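Local coordinates for periplasmic binding protein/LacI transcriptional regulator (Shewanella sp. ANA-3, PDB 5OCP) that binds the alpha and beta anomers of L-arabinofuranose in the periplasm and probably delivers the sugar to its ABC transporter, at residues Ser6-Gly9 and Trp14-Ser17; Arg50-Ile53 and Ala59-Ile62; Lys27-Asp32 and Pro250-Ile255; Lys23-Gln28 and Ser244-Gly249. All coordinates share one frame; numbering follows the deposited sequence.

Contact 1 of 4, residues Ser6-Gly9 and Trp14-Ser17; sequences SQVG and WRTS. With FUB (beta-L-arabinofuranose), chain J; AHR (alpha-L-arabinofuranose), chain I.
Q7 and R15 meet amide to guanidinium, with the two planes 81° apart. R15 NH1 gives a hydrogen bond to Q7 OE1 at 2.9 Å, bent to 139° at the hydrogen. This donor stands above the carbonyl plane of the amide. The backbone N of V8 instead uses a lone pair in that plane, 3.0 Å from Q7 OE1. Two donors thus fix the amide, and Q7 NE2 is bonded to S19 on helix 13-29. The R15 chain also lies against the amide, with R15 CD 3.4 Å from Q7 CD.

V8 covers one face of the guanidinium, where V8 CG2 is 3.8 Å from R15 CZ. W14 lies over the opposite face, its CZ3 offset toward the rim. The contact sits at the C-terminal end of strand 2-7, in a beta-alpha-beta unit. In periplasmic binding proteins such strand ends line the sugar cleft. R15 CG is anti to the backbone N (chi1 173°) and passes G9 O at 3.0 Å. Bends at chi2 and chi3 then turn the guanidinium toward the ligand. R15 NH2 donates to O4 of arabinofuranose at 3.2 Å, in either anomer. Salt bridges from R15 NE to E11 and from R15 NH2 to D88 fix the group further. W14 CZ3 packs 3.8 Å from the sugar C5, while W14 NE1 is bonded to L243 O.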
loop_
_atom_site.group_PDB
_atom_site.type_symbol
_atom_site.label_atom_id
_atom_site.label_comp_id
_atom_site.label_asym_id
_atom_site.label_seq_id
_atom_site.Cartn_x
_atom_site.Cartn_y
_atom_site.Cartn_z
ATOM N N SER A 6 10.274 12.014 1.024
ATOM C CA SER A 6 8.978 12.545 1.388
ATOM C C SER A 6 7.958 11.433 1.480
ATOM O O SER A 6 7.537 10.856 0.437
ATOM C CB SER A 6 8.512 13.616 0.413
ATOM O OG SER A 6 7.116 13.952 0.716
ATOM N N GLN A 7 7.575 11.043 2.709
ATOM C CA GLN A 7 6.586 10.006 2.977
ATOM C C GLN A 7 5.212 10.579 3.146
ATOM O O GLN A 7 5.052 11.739 3.646
ATOM C CB GLN A 7 7.043 9.228 4.214
ATOM C CG GLN A 7 6.197 8.083 4.716
ATOM C CD GLN A 7 6.109 6.961 3.720
ATOM O OE1 GLN A 7 5.500 7.086 2.655
ATOM N NE2 GLN A 7 6.667 5.822 4.098
ATOM N N VAL A 8 4.234 9.781 2.773
ATOM C CA VAL A 8 2.828 10.168 2.840
ATOM C C VAL A 8 2.366 10.562 4.262
ATOM O O VAL A 8 1.640 11.586 4.441
ATOM C CB VAL A 8 1.964 8.999 2.320
ATOM C CG1 VAL A 8 0.511 9.219 2.588
ATOM C CG2 VAL A 8 2.258 8.726 0.803
ATOM N N GLY A 9 2.639 9.680 5.199
ATOM C CA GLY A 9 2.050 9.734 6.527
ATOM C C GLY A 9 2.216 8.423 7.262
ATOM O O GLY A 9 3.194 7.721 7.051
ATOM N N TRP A 14 1.183 -0.922 7.473
ATOM C CA TRP A 14 2.044 -1.071 6.315
ATOM C C TRP A 14 2.924 0.176 6.054
ATOM O O TRP A 14 4.176 0.073 5.897
ATOM C CB TRP A 14 1.292 -1.485 5.017
ATOM C CG TRP A 14 2.299 -1.699 3.936
ATOM C CD1 TRP A 14 2.994 -2.914 3.673
ATOM C CD2 TRP A 14 2.852 -0.760 3.013
ATOM N NE1 TRP A 14 3.893 -2.722 2.646
ATOM C CE2 TRP A 14 3.884 -1.422 2.277
ATOM C CE3 TRP A 14 2.654 0.602 2.764
ATOM C CZ2 TRP A 14 4.594 -0.782 1.271
ATOM C CZ3 TRP A 14 3.342 1.213 1.764
ATOM C CH2 TRP A 14 4.323 0.538 1.044
ATOM N N ARG A 15 2.286 1.343 6.048
ATOM C CA ARG A 15 3.007 2.554 5.781
ATOM C C ARG A 15 4.120 2.810 6.770
ATOM O O ARG A 15 5.222 3.264 6.404
ATOM C CB ARG A 15 2.027 3.702 5.774
ATOM C CG ARG A 15 2.639 5.065 5.665
ATOM C CD ARG A 15 3.050 5.508 4.308
ATOM N NE ARG A 15 2.051 5.226 3.259
ATOM C CZ ARG A 15 2.365 5.095 1.952
ATOM N NH1 ARG A 15 3.575 5.280 1.559
ATOM N NH2 ARG A 15 1.465 4.654 1.048
ATOM N N THR A 16 3.836 2.592 8.061
ATOM C CA THR A 16 4.898 2.826 9.063
ATOM C C THR A 16 5.983 1.790 8.922
ATOM O O THR A 16 7.222 2.133 9.074
ATOM C CB THR A 16 4.328 2.869 10.490
ATOM O OG1 THR A 16 3.597 1.711 10.732
ATOM C CG2 THR A 16 3.338 3.995 10.658
ATOM N N SER A 17 5.642 0.560 8.548
ATOM C CA SER A 17 6.651 -0.447 8.226
ATOM C C SER A 17 7.552 -0.074 7.046
ATOM O O SER A 17 8.801 -0.317 7.046
ATOM C CB SER A 17 6.026 -1.858 8.035
ATOM O OG SER A 17 5.466 -2.031 6.709
HETATM O O5 FUB J . 0.369 2.732 -1.340
HETATM C C5 FUB J . 0.328 1.553 -0.598
HETATM C C4 FUB J . -0.910 1.522 0.284
HETATM O O4 FUB J . -1.017 2.679 1.077
HETATM C C3 FUB J . -0.920 0.302 1.217
HETATM O O3 FUB J . -1.433 -0.786 0.511
HETATM C C2 FUB J . -1.823 0.821 2.330
HETATM O O2 FUB J . -1.649 0.176 3.570
HETATM C C1 FUB J . -1.592 2.332 2.350
HETATM O O1 FUB J . -0.645 2.576 3.269
HETATM O O5 AHR I . 0.369 2.733 -1.341
HETATM C C5 AHR I . 0.330 1.550 -0.604
HETATM C C4 AHR I . -0.908 1.515 0.274
HETATM O O4 AHR I . -0.997 2.670 1.074
HETATM C C3 AHR I . -0.917 0.287 1.203
HETATM O O3 AHR I . -1.445 -0.794 0.505
HETATM C C2 AHR I . -1.759 0.840 2.340
HETATM O O2 AHR I . -1.640 0.182 3.567
HETATM C C1 AHR I . -1.166 2.235 2.432
HETATM O O1 AHR I . -2.037 3.037 3.049
#

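Contact 2 of 4, residues Arg50-Ile53 and Ala59-Ile62; sequences RSFI and AIII
F52 on helix 42-54 faces I60 on strand 59-62, with their CA atoms 7.3 Å apart and no hydrogen bond between the two segments. The contact is wholly apolar. I60 is its centre. Its CG1 and CG2 branches both meet F52, and CD1, at the end of the CG1 branch, reaches I53 as well. I60 CG1 lies 4.0 Å from F52 CB. I60 CG2 comes within 4.2 Å of F52 CD2. The F52 ring and the isoleucine cross at a slant. The last carbon, I60 CD1, packs 3.9 Å from I53 CG1. Those two side chains cross at about a right angle.

The torsion of I60 explains this reach. Its CG1 is opposite the carbonyl carbon (chi1 -69°), and the extended chi2 carries CD1 out to the helix. F52 is the more deeply buried of the two helix partners. F52 CE2 packs 3.9 Å from the backbone N of S6 on strand 2-7. I60 also touches I82, and I53 touches A80. Cutting I60 back to an alanine would probably open a gap beside F52 and leave I53 CG1 without its strand partner.

The side chain of I61 belongs to the other side of the sheet, where it meets helix 248-259. Helices on both faces of a parallel sheet are the mark of the Rossmann-like lobes of periplasmic binding proteins. Strand 32-37, helix 42-54 and strand 59-62 form a beta-alpha-beta crossover that passes over strand 2-7.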
loop_
_atom_site.group_PDB
_atom_site.type_symbol
_atom_site.label_atom_id
_atom_site.label_comp_id
_atom_site.label_asym_id
_atom_site.label_seq_id
_atom_site.Cartn_x
_atom_site.Cartn_y
_atom_site.Cartn_z
ATOM N N ARG A 50 10.591 20.948 -1.338
ATOM C CA ARG A 50 11.166 22.272 -1.517
ATOM C C ARG A 50 12.359 22.414 -0.572
ATOM O O ARG A 50 13.422 22.885 -0.976
ATOM C CB ARG A 50 10.127 23.354 -1.226
ATOM C CG ARG A 50 8.927 23.329 -2.159
ATOM C CD ARG A 50 8.514 24.735 -2.565
ATOM N NE ARG A 50 8.101 24.802 -3.964
ATOM C CZ ARG A 50 6.849 24.996 -4.365
ATOM N NH1 ARG A 50 5.881 25.145 -3.472
ATOM N NH2 ARG A 50 6.565 25.042 -5.659
ATOM N N SER A 51 12.182 22.006 0.685
ATOM C CA SER A 51 13.269 22.078 1.658
ATOM C C SER A 51 14.438 21.236 1.277
ATOM O O SER A 51 15.594 21.656 1.366
ATOM C CB SER A 51 12.736 21.734 3.061
ATOM O OG SER A 51 13.756 21.782 4.006
ATOM N N PHE A 52 14.155 20.031 0.775
ATOM C CA PHE A 52 15.257 19.224 0.277
ATOM C C PHE A 52 16.045 19.903 -0.836
ATOM O O PHE A 52 17.293 19.788 -0.836
ATOM C CB PHE A 52 14.756 17.889 -0.333
ATOM C CG PHE A 52 14.059 16.999 0.625
ATOM C CD1 PHE A 52 14.397 16.955 1.946
ATOM C CD2 PHE A 52 13.103 16.087 0.134
ATOM C CE1 PHE A 52 13.744 16.130 2.842
ATOM C CE2 PHE A 52 12.487 15.236 1.013
ATOM C CZ PHE A 52 12.775 15.263 2.345
ATOM N N ILE A 53 15.361 20.565 -1.751
ATOM C CA ILE A 53 16.023 21.282 -2.841
ATOM C C ILE A 53 16.842 22.482 -2.267
ATOM O O ILE A 53 18.021 22.597 -2.548
ATOM C CB ILE A 53 15.009 21.803 -3.830
ATOM C CG1 ILE A 53 14.352 20.643 -4.638
ATOM C CG2 ILE A 53 15.648 22.738 -4.860
ATOM C CD1 ILE A 53 13.098 21.035 -5.358
ATOM N N ALA A 59 19.767 13.523 -3.852
ATOM C CA ALA A 59 18.604 12.928 -4.516
ATOM C C ALA A 59 17.396 13.047 -3.622
ATOM O O ALA A 59 17.514 13.198 -2.414
ATOM C CB ALA A 59 18.846 11.457 -4.748
ATOM N N ILE A 60 16.241 12.879 -4.251
ATOM C CA ILE A 60 14.965 12.989 -3.586
ATOM C C ILE A 60 14.168 11.711 -3.928
ATOM O O ILE A 60 14.088 11.354 -5.059
ATOM C CB ILE A 60 14.211 14.237 -4.030
ATOM C CG1 ILE A 60 14.977 15.479 -3.465
ATOM C CG2 ILE A 60 12.743 14.245 -3.603
ATOM C CD1 ILE A 60 14.539 16.763 -4.149
ATOM N N ILE A 61 13.560 11.115 -2.919
ATOM C CA ILE A 61 12.565 10.005 -3.146
ATOM C C ILE A 61 11.223 10.570 -2.656
ATOM O O ILE A 61 11.104 11.173 -1.552
ATOM C CB ILE A 61 12.928 8.803 -2.330
ATOM C CG1 ILE A 61 14.311 8.277 -2.777
ATOM C CG2 ILE A 61 11.848 7.684 -2.487
ATOM C CD1 ILE A 61 14.873 7.207 -1.850
ATOM N N ILE A 62 10.206 10.363 -3.476
ATOM C CA ILE A 62 8.813 10.795 -3.160
ATOM C C ILE A 62 7.826 9.577 -3.217
ATOM O O ILE A 62 7.853 8.863 -4.228
ATOM C CB ILE A 62 8.269 11.894 -4.103
ATOM C CG1 ILE A 62 9.172 13.095 -4.135
ATOM C CG2 ILE A 62 6.807 12.200 -3.771
ATOM C CD1 ILE A 62 8.779 14.096 -5.209
#

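Contact 3 of 4, residues Lys27-Asp32 and Pro250-Ile255; sequences KQRGID and PAFDAI
R29, in the last turn of helix 13-29, reaches across to F252 and D253 of helix 248-259. Its CB points toward that helix. CG stands opposite the carbonyl carbon (chi1 -69°), and the chain is extended from there to NE. R29 CD is the first atom to touch, 3.8 Å from F252 CD2 and 3.9 Å from F252 CB. The chain then passes F252 and arrives at D253. R29 NH1 packs 3.8 Å from F252 CB and forms a salt bridge with D253 OD1 at 2.9 Å. The hydrogen bond within it is nearly straight, 170° at the hydrogen. The oxygen lies in the guanidinium plane, but the arginine comes to D253 OD1 from above the carboxylate plane. R29 NH2 turns toward the start of the helix and packs 3.6 Å from G249 CA.

Next to R29 the chain leaves the helix through a Schellman motif, with G30 at positive phi. This brings I31 round to the same partner. I31 CD1 sits over one face of the F252 ring, 3.8 Å from its centroid and 28° off the normal, a CH-pi contact. F252 also packs on V22 and A26 of helix 13-29, and on I61 of the sheet.

The contact thus has two layers. The inner one is apolar, with F252 buried between the two helices and the sheet. The outer one is a single charged bond between exposed residues. Water probably screens that charge pair. The R29 chain still adds to the packing through CD, which lies against F252.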
loop_
_atom_site.group_PDB
_atom_site.type_symbol
_atom_site.label_atom_id
_atom_site.label_comp_id
_atom_site.label_asym_id
_atom_site.label_seq_id
_atom_site.Cartn_x
_atom_site.Cartn_y
_atom_site.Cartn_z
ATOM N N LYS A 27 20.471 3.118 6.323
ATOM C CA LYS A 27 21.505 2.869 7.329
ATOM C C LYS A 27 22.462 1.809 6.818
ATOM O O LYS A 27 23.709 1.970 6.953
ATOM C CB LYS A 27 20.886 2.438 8.650
ATOM C CG LYS A 27 21.872 2.421 9.810
ATOM C CD LYS A 27 21.515 1.383 10.861
ATOM C CE LYS A 27 22.706 1.035 11.773
ATOM N NZ LYS A 27 22.808 -0.452 11.950
ATOM N N GLN A 28 21.910 0.764 6.186
ATOM C CA GLN A 28 22.751 -0.299 5.666
ATOM C C GLN A 28 23.716 0.233 4.651
ATOM O O GLN A 28 24.863 -0.237 4.575
ATOM C CB GLN A 28 21.896 -1.375 4.990
ATOM C CG GLN A 28 22.728 -2.562 4.522
ATOM C CD GLN A 28 21.988 -3.554 3.707
ATOM O OE1 GLN A 28 21.142 -3.216 2.891
ATOM N NE2 GLN A 28 22.283 -4.835 3.951
ATOM N N ARG A 29 23.249 1.164 3.821
ATOM C CA ARG A 29 24.004 1.697 2.711
ATOM C C ARG A 29 24.841 2.965 3.051
ATOM O O ARG A 29 25.484 3.476 2.168
ATOM C CB ARG A 29 23.069 1.997 1.576
ATOM C CG ARG A 29 22.487 0.751 0.949
ATOM C CD ARG A 29 21.170 1.021 0.303
ATOM N NE ARG A 29 20.583 -0.199 -0.227
ATOM C CZ ARG A 29 20.708 -0.609 -1.479
ATOM N NH1 ARG A 29 21.408 0.097 -2.378
ATOM N NH2 ARG A 29 20.126 -1.776 -1.831
ATOM N N GLY A 30 24.820 3.379 4.287
ATOM C CA GLY A 30 25.534 4.553 4.802
ATOM C C GLY A 30 25.023 5.829 4.243
ATOM O O GLY A 30 25.772 6.789 4.047
ATOM N N ILE A 31 23.727 5.869 3.960
ATOM C CA ILE A 31 23.110 7.020 3.342
ATOM C C ILE A 31 22.519 7.943 4.408
ATOM O O ILE A 31 21.928 7.477 5.406
ATOM C CB ILE A 31 21.958 6.570 2.398
ATOM C CG1 ILE A 31 22.547 6.076 1.081
ATOM C CG2 ILE A 31 21.050 7.747 2.107
ATOM C CD1 ILE A 31 21.587 5.341 0.232
ATOM N N ASP A 32 22.695 9.244 4.224
ATOM C CA ASP A 32 22.155 10.258 5.163
ATOM C C ASP A 32 20.715 10.576 4.710
ATOM O O ASP A 32 20.499 11.278 3.715
ATOM C CB ASP A 32 23.028 11.532 5.137
ATOM C CG ASP A 32 22.373 12.749 5.803
ATOM O OD1 ASP A 32 21.617 12.610 6.814
ATOM O OD2 ASP A 32 22.672 13.865 5.282
ATOM N N PRO A 250 15.975 -0.693 -4.267
ATOM C CA PRO A 250 16.099 -0.343 -5.663
ATOM C C PRO A 250 16.111 1.140 -5.951
ATOM O O PRO A 250 16.677 1.559 -6.976
ATOM C CB PRO A 250 14.884 -1.053 -6.359
ATOM C CG PRO A 250 14.420 -2.055 -5.382
ATOM C CD PRO A 250 14.852 -1.600 -4.000
ATOM N N ALA A 251 15.414 1.936 -5.133
ATOM C CA ALA A 251 15.525 3.392 -5.268
ATOM C C ALA A 251 16.994 3.918 -5.052
ATOM O O ALA A 251 17.486 4.660 -5.878
ATOM C CB ALA A 251 14.588 4.111 -4.305
ATOM N N PHE A 252 17.619 3.421 -4.024
ATOM C CA PHE A 252 19.034 3.804 -3.710
ATOM C C PHE A 252 20.022 3.283 -4.793
ATOM O O PHE A 252 20.991 3.966 -5.168
ATOM C CB PHE A 252 19.356 3.307 -2.328
ATOM C CG PHE A 252 18.599 3.962 -1.216
ATOM C CD1 PHE A 252 18.467 5.350 -1.097
ATOM C CD2 PHE A 252 18.054 3.189 -0.236
ATOM C CE1 PHE A 252 17.759 5.900 -0.045
ATOM C CE2 PHE A 252 17.301 3.728 0.797
ATOM C CZ PHE A 252 17.200 5.094 0.950
ATOM N N ASP A 253 19.727 2.117 -5.389
ATOM C CA ASP A 253 20.530 1.587 -6.504
ATOM C C ASP A 253 20.449 2.442 -7.722
ATOM O O ASP A 253 21.465 2.722 -8.372
ATOM C CB ASP A 253 20.053 0.195 -6.921
ATOM C CG ASP A 253 20.357 -0.879 -5.888
ATOM O OD1 ASP A 253 21.321 -0.750 -5.112
ATOM O OD2 ASP A 253 19.613 -1.895 -5.893
ATOM N N ALA A 254 19.233 2.848 -8.077
ATOM C CA ALA A 254 19.030 3.751 -9.168
ATOM C C ALA A 254 19.718 5.088 -8.932
ATOM O O ALA A 254 20.379 5.596 -9.868
ATOM C CB ALA A 254 17.561 3.986 -9.410
ATOM N N ILE A 255 19.622 5.581 -7.710
ATOM C CA ILE A 255 20.322 6.873 -7.394
ATOM C C ILE A 255 21.851 6.693 -7.495
ATOM O O ILE A 255 22.506 7.471 -8.197
ATOM C CB ILE A 255 19.930 7.355 -6.055
ATOM C CG1 ILE A 255 18.476 7.898 -6.119
ATOM C CG2 ILE A 255 20.901 8.421 -5.517
ATOM C CD1 ILE A 255 17.777 7.873 -4.784
#

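Contact 4 of 4, residues Lys23-Gln28 and Ser244-Gly249; sequences KAEAKQ and SPYLGG
E25 OE2 is approached by several groups of segment 244-249. The backbone N of G249 gives it a weak hydrogen bond, 3.1 Å long and bent to 140°. Y246 CB lies 3.3 Å from the same E25 OE2, and Y246 CD1 is 3.5 Å from it. The carboxylate therefore meets the Y246 ring at its edge, with E25 CD close to the ring plane. The two planes are 78° apart. The other oxygen, E25 OE1, rests 3.3 Å from G248 CA.

The glutamate gets there with CG opposite the carbonyl carbon (chi1 -68°) and an extended chain beyond it. Helix 13-29 presents it to the beginning of helix 248-259. It ties helix 13-29 to the segment leading from the sugar cleft into helix 248-259. G248 lets it come so close: a beta carbon there would fall only 2.4 Å from E25 OE1. Just before the glycines, S244 OG accepts from the backbone N of Y246 at 3.1 Å, which makes an ST turn. P245 CG covers one face of the Y246 ring. One turn earlier in helix 13-29, A21 touches both P245 and Y246.

A lysine in place of E25 would probably leave G249 N without this acceptor and set a positive charge near the positive end of the helix dipole.

The hydrogen bond is weak, so attraction between the carboxylate and the helix start probably adds to it. A carboxylate near the first turn of a helix is likely to be favoured in its charged form.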
loop_
_atom_site.group_PDB
_atom_site.type_symbol
_atom_site.label_atom_id
_atom_site.label_comp_id
_atom_site.label_asym_id
_atom_site.label_seq_id
_atom_site.Cartn_x
_atom_site.Cartn_y
_atom_site.Cartn_z
ATOM N N LYS A 23 14.405 3.620 6.287
ATOM C CA LYS A 23 15.411 4.073 7.305
ATOM C C LYS A 23 16.471 2.952 7.519
ATOM O O LYS A 23 17.699 3.187 7.485
ATOM C CB LYS A 23 14.720 4.425 8.592
ATOM C CG LYS A 23 13.952 5.719 8.523
ATOM C CD LYS A 23 13.124 5.882 9.760
ATOM C CE LYS A 23 12.437 7.211 9.822
ATOM N NZ LYS A 23 11.648 7.351 11.074
ATOM N N ALA A 24 15.993 1.731 7.650
ATOM C CA ALA A 24 16.905 0.585 7.777
ATOM C C ALA A 24 17.774 0.373 6.523
ATOM O O ALA A 24 18.993 0.073 6.700
ATOM C CB ALA A 24 16.134 -0.668 8.123
ATOM N N GLU A 25 17.228 0.488 5.295
ATOM C CA GLU A 25 17.991 0.341 4.079
ATOM C C GLU A 25 18.997 1.512 3.942
ATOM O O GLU A 25 20.170 1.310 3.487
ATOM C CB GLU A 25 17.148 0.298 2.845
ATOM C CG GLU A 25 16.268 -0.975 2.732
ATOM C CD GLU A 25 15.002 -0.770 1.880
ATOM O OE1 GLU A 25 14.204 0.227 2.008
ATOM O OE2 GLU A 25 14.802 -1.612 1.046
ATOM N N ALA A 26 18.562 2.706 4.284
ATOM C CA ALA A 26 19.528 3.830 4.240
ATOM C C ALA A 26 20.739 3.576 5.142
ATOM O O ALA A 26 21.884 3.797 4.751
ATOM C CB ALA A 26 18.878 5.144 4.637
ATOM N N LYS A 27 20.471 3.118 6.323
ATOM C CA LYS A 27 21.505 2.869 7.329
ATOM C C LYS A 27 22.462 1.809 6.818
ATOM O O LYS A 27 23.709 1.970 6.953
ATOM C CB LYS A 27 20.886 2.438 8.650
ATOM C CG LYS A 27 21.872 2.421 9.810
ATOM C CD LYS A 27 21.515 1.383 10.861
ATOM C CE LYS A 27 22.706 1.035 11.773
ATOM N NZ LYS A 27 22.808 -0.452 11.950
ATOM N N GLN A 28 21.910 0.764 6.186
ATOM C CA GLN A 28 22.751 -0.299 5.666
ATOM C C GLN A 28 23.716 0.233 4.651
ATOM O O GLN A 28 24.863 -0.237 4.575
ATOM C CB GLN A 28 21.896 -1.375 4.990
ATOM C CG GLN A 28 22.728 -2.562 4.522
ATOM C CD GLN A 28 21.988 -3.554 3.707
ATOM O OE1 GLN A 28 21.142 -3.216 2.891
ATOM N NE2 GLN A 28 22.283 -4.835 3.951
ATOM N N SER A 244 5.721 -5.720 -0.429
ATOM C CA SER A 244 7.072 -5.521 0.161
ATOM C C SER A 244 7.329 -4.060 0.594
ATOM O O SER A 244 7.119 -3.174 -0.197
ATOM C CB SER A 244 8.122 -5.883 -0.863
ATOM O OG SER A 244 9.389 -5.580 -0.277
ATOM N N PRO A 245 7.763 -3.871 1.800
ATOM C CA PRO A 245 8.118 -2.490 2.220
ATOM C C PRO A 245 9.551 -2.108 1.824
ATOM O O PRO A 245 9.974 -0.978 2.123
ATOM C CB PRO A 245 7.918 -2.534 3.694
ATOM C CG PRO A 245 8.249 -3.909 4.096
ATOM C CD PRO A 245 7.759 -4.767 2.959
ATOM N N TYR A 246 10.260 -2.955 1.039
ATOM C CA TYR A 246 11.670 -2.704 0.627
ATOM C C TYR A 246 11.901 -2.082 -0.703
ATOM O O TYR A 246 12.702 -2.540 -1.448
ATOM C CB TYR A 246 12.471 -3.988 0.782
ATOM C CG TYR A 246 12.373 -4.468 2.140
ATOM C CD1 TYR A 246 13.037 -3.793 3.173
ATOM C CD2 TYR A 246 11.629 -5.606 2.445
ATOM C CE1 TYR A 246 12.945 -4.186 4.450
ATOM C CE2 TYR A 246 11.508 -5.987 3.759
ATOM C CZ TYR A 246 12.187 -5.292 4.702
ATOM O OH TYR A 246 12.107 -5.655 5.989
ATOM N N LEU A 247 11.193 -0.978 -1.003
ATOM C CA LEU A 247 11.306 -0.285 -2.235
ATOM C C LEU A 247 12.475 0.691 -2.208
ATOM O O LEU A 247 12.916 1.155 -3.269
ATOM C CB LEU A 247 10.054 0.546 -2.456
ATOM C CG LEU A 247 8.782 -0.262 -2.530
ATOM C CD1 LEU A 247 7.672 0.738 -2.610
ATOM C CD2 LEU A 247 8.838 -1.099 -3.787
ATOM N N GLY A 248 12.986 0.987 -1.015
ATOM C CA GLY A 248 14.083 1.895 -0.859
ATOM C C GLY A 248 15.322 1.348 -1.553
ATOM O O GLY A 248 16.021 2.075 -2.229
ATOM N N GLY A 249 15.582 0.047 -1.402
ATOM C CA GLY A 249 16.755 -0.553 -1.968
ATOM C C GLY A 249 16.947 -0.285 -3.422
ATOM O O GLY A 249 17.966 0.306 -3.801
#

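Overall arrangement
From the N terminus, contact 1 closes first, a short loop between strand 2-7 and helix 13-29 at the sugar cleft. Helix 13-29 then opens contacts 4 and 3, which share K27 and Q28. Both wait more than 200 residues for their partners on and just before helix 248-259. Contact 2 opens and closes within that span, joining helix 42-54 to strand 59-62. The long loops of contacts 3 and 4 take in five of the six strands of the second sheet, and the chain then returns to the first lobe. Contacts 2 and 3 meet where I61 packs on F252. Contacts 1 and 2 meet through neighbouring strands, by a probable S6 to I61 backbone bond.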